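Local structure of sensor protein kinase HptS (Staphylococcus aureus, 6LKG) at residues A59-E64 with L101-A106. The protein probably acts as the membrane histidine kinase of a two-component system, passing on an extracellular signal by phosphorylating its partner response regulator. Residues are numbered along the deposited sequence; the frame is centred on the assembly and turned at random.
Sequences ATLYYE and LKIYMA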
# COMPACT_ATOMS: atom_id res chain seq x y z
N ALA D 59 20.06 7.64 -3.70
CA ALA D 59 18.92 6.78 -3.38
C ALA D 59 18.01 7.42 -2.33
O ALA D 59 18.42 8.28 -1.54
CB ALA D 59 19.39 5.41 -2.89
N THR D 60 16.75 7.00 -2.34
CA THR D 60 15.78 7.40 -1.33
C THR D 60 16.00 6.54 -0.09
O THR D 60 15.62 5.37 -0.06
CB THR D 60 14.35 7.25 -1.85
OG1 THR D 60 14.19 8.01 -3.05
CG2 THR D 60 13.35 7.73 -0.81
N LEU D 61 16.62 7.12 0.93
CA LEU D 61 16.98 6.39 2.13
C LEU D 61 16.19 6.91 3.33
O LEU D 61 15.89 8.10 3.43
CB LEU D 61 18.48 6.51 2.44
CG LEU D 61 19.47 5.94 1.43
CD1 LEU D 61 20.88 6.05 1.99
CD2 LEU D 61 19.13 4.50 1.08
N TYR D 62 15.85 5.99 4.23
CA TYR D 62 15.20 6.33 5.48
C TYR D 62 16.00 5.72 6.62
O TYR D 62 16.31 4.52 6.59
CB TYR D 62 13.75 5.83 5.51
CG TYR D 62 12.87 6.50 4.49
CD1 TYR D 62 12.40 7.79 4.68
CD2 TYR D 62 12.50 5.84 3.32
CE1 TYR D 62 11.59 8.41 3.75
CE2 TYR D 62 11.69 6.45 2.38
CZ TYR D 62 11.24 7.73 2.60
OH TYR D 62 10.44 8.34 1.66
N TYR D 63 16.33 6.53 7.62
CA TYR D 63 17.06 6.05 8.78
C TYR D 63 16.12 5.86 9.95
O TYR D 63 15.09 6.53 10.07
CB TYR D 63 18.19 7.02 9.16
CG TYR D 63 17.77 8.45 9.41
CD1 TYR D 63 17.18 8.83 10.61
CD2 TYR D 63 17.98 9.43 8.45
CE1 TYR D 63 16.81 10.15 10.84
CE2 TYR D 63 17.61 10.74 8.66
CZ TYR D 63 17.02 11.09 9.86
OH TYR D 63 16.66 12.40 10.07
N GLU D 64 16.47 4.91 10.82
CA GLU D 64 15.76 4.68 12.07
C GLU D 64 16.81 4.54 13.17
O GLU D 64 17.55 3.55 13.20
CB GLU D 64 14.89 3.42 12.00
CG GLU D 64 13.63 3.58 11.16
CD GLU D 64 12.76 2.34 11.17
OE1 GLU D 64 13.21 1.29 11.67
OE2 GLU D 64 11.62 2.41 10.67
N LEU D 101 21.08 1.78 14.62
CA LEU D 101 20.82 2.56 13.42
C LEU D 101 20.52 1.60 12.27
O LEU D 101 21.36 0.76 11.92
CB LEU D 101 22.01 3.46 13.07
CG LEU D 101 21.85 4.26 11.78
CD1 LEU D 101 20.70 5.26 11.91
CD2 LEU D 101 23.14 4.97 11.41
N LYS D 102 19.33 1.73 11.69
CA LYS D 102 18.94 1.01 10.49
C LYS D 102 18.77 1.99 9.34
O LYS D 102 18.20 3.07 9.52
CB LYS D 102 17.64 0.24 10.70
CG LYS D 102 17.76 -1.03 11.52
CD LYS D 102 16.39 -1.68 11.70
CE LYS D 102 16.47 -2.93 12.57
NZ LYS D 102 17.30 -3.99 11.93
N ILE D 103 19.27 1.62 8.17
CA ILE D 103 19.13 2.42 6.96
C ILE D 103 18.36 1.59 5.95
O ILE D 103 18.78 0.48 5.60
CB ILE D 103 20.49 2.84 6.38
CG1 ILE D 103 21.30 3.63 7.42
CG2 ILE D 103 20.29 3.68 5.13
CD1 ILE D 103 20.69 4.94 7.80
N TYR D 104 17.23 2.12 5.49
CA TYR D 104 16.39 1.45 4.51
C TYR D 104 16.45 2.21 3.19
O TYR D 104 16.55 3.44 3.17
CB TYR D 104 14.93 1.37 4.97
CG TYR D 104 14.67 0.44 6.13
CD1 TYR D 104 14.39 -0.90 5.92
CD2 TYR D 104 14.68 0.90 7.44
CE1 TYR D 104 14.14 -1.76 6.97
CE2 TYR D 104 14.43 0.05 8.50
CZ TYR D 104 14.16 -1.28 8.26
OH TYR D 104 13.91 -2.13 9.31
N MET D 105 16.39 1.47 2.09
CA MET D 105 16.27 2.05 0.76
C MET D 105 14.88 1.75 0.23
O MET D 105 14.53 0.59 0.00
CB MET D 105 17.34 1.51 -0.19
CG MET D 105 17.26 2.09 -1.59
SD MET D 105 18.16 1.13 -2.82
CE MET D 105 17.12 -0.32 -2.97
N ALA D 106 14.08 2.80 0.03
CA ALA D 106 12.76 2.62 -0.56
C ALA D 106 12.84 2.51 -2.08
O ALA D 106 12.06 1.77 -2.69
CB ALA D 106 11.84 3.78 -0.16
O HOH W 1 11.84 -1.14 11.09
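Tyr62 and Tyr104 form a hydrogen-bonded antiparallel pair: Tyr62 N to Tyr104 O and Tyr104 N to Tyr62 O both measure 2.8 Å, and the second bond is nearly straight (174° at the hydrogen). Glu64 and Lys102 repeat this reciprocal pairing, and Ala106 N adds a bond to Thr60 O. CA-H...O contacts fall between these pairs; the shortest joins Leu61 CA to Tyr104 O at 3.2 Å.

Apolar packing occupies the face carrying Leu61, Tyr63, Ile103 and Met105; helix 40-54 packs on Leu61 and Tyr63 from this face. Ile103 CD1 reaches Tyr63 CB at 3.5 Å, while Leu61 spreads its two methyls, CD1 beside Ile103 CG2 and CD2 against Met105 CB at 3.7 Å. With chi1 at 55°, Tyr63 holds its ring between its own N and carbonyl carbon, and the ring leads off to pack on Leu50, Leu51 and Ile54.

The face of Tyr62, Glu64, Lys102 and Tyr104 carries the polar and aromatic groups. Ala106 CB meets the Tyr62 ring edge in plane, 3.7 Å from CE2. The extended Glu64 side chain brings OE1 to 3.6 Å from Tyr104 CE2, its carboxylate turned 69° from the ring.

Strands 60-67 and 98-107 are central in one of the chain's two sheets of 2-1-4-3 order, consistent with a tandem (double) Cache, PAS-like sensor region. The chemistry implies an apolar face backed by the helix and, opposite, a carboxylate beside a ring CH, with one water joining Glu64 OE1 to Tyr104 OH.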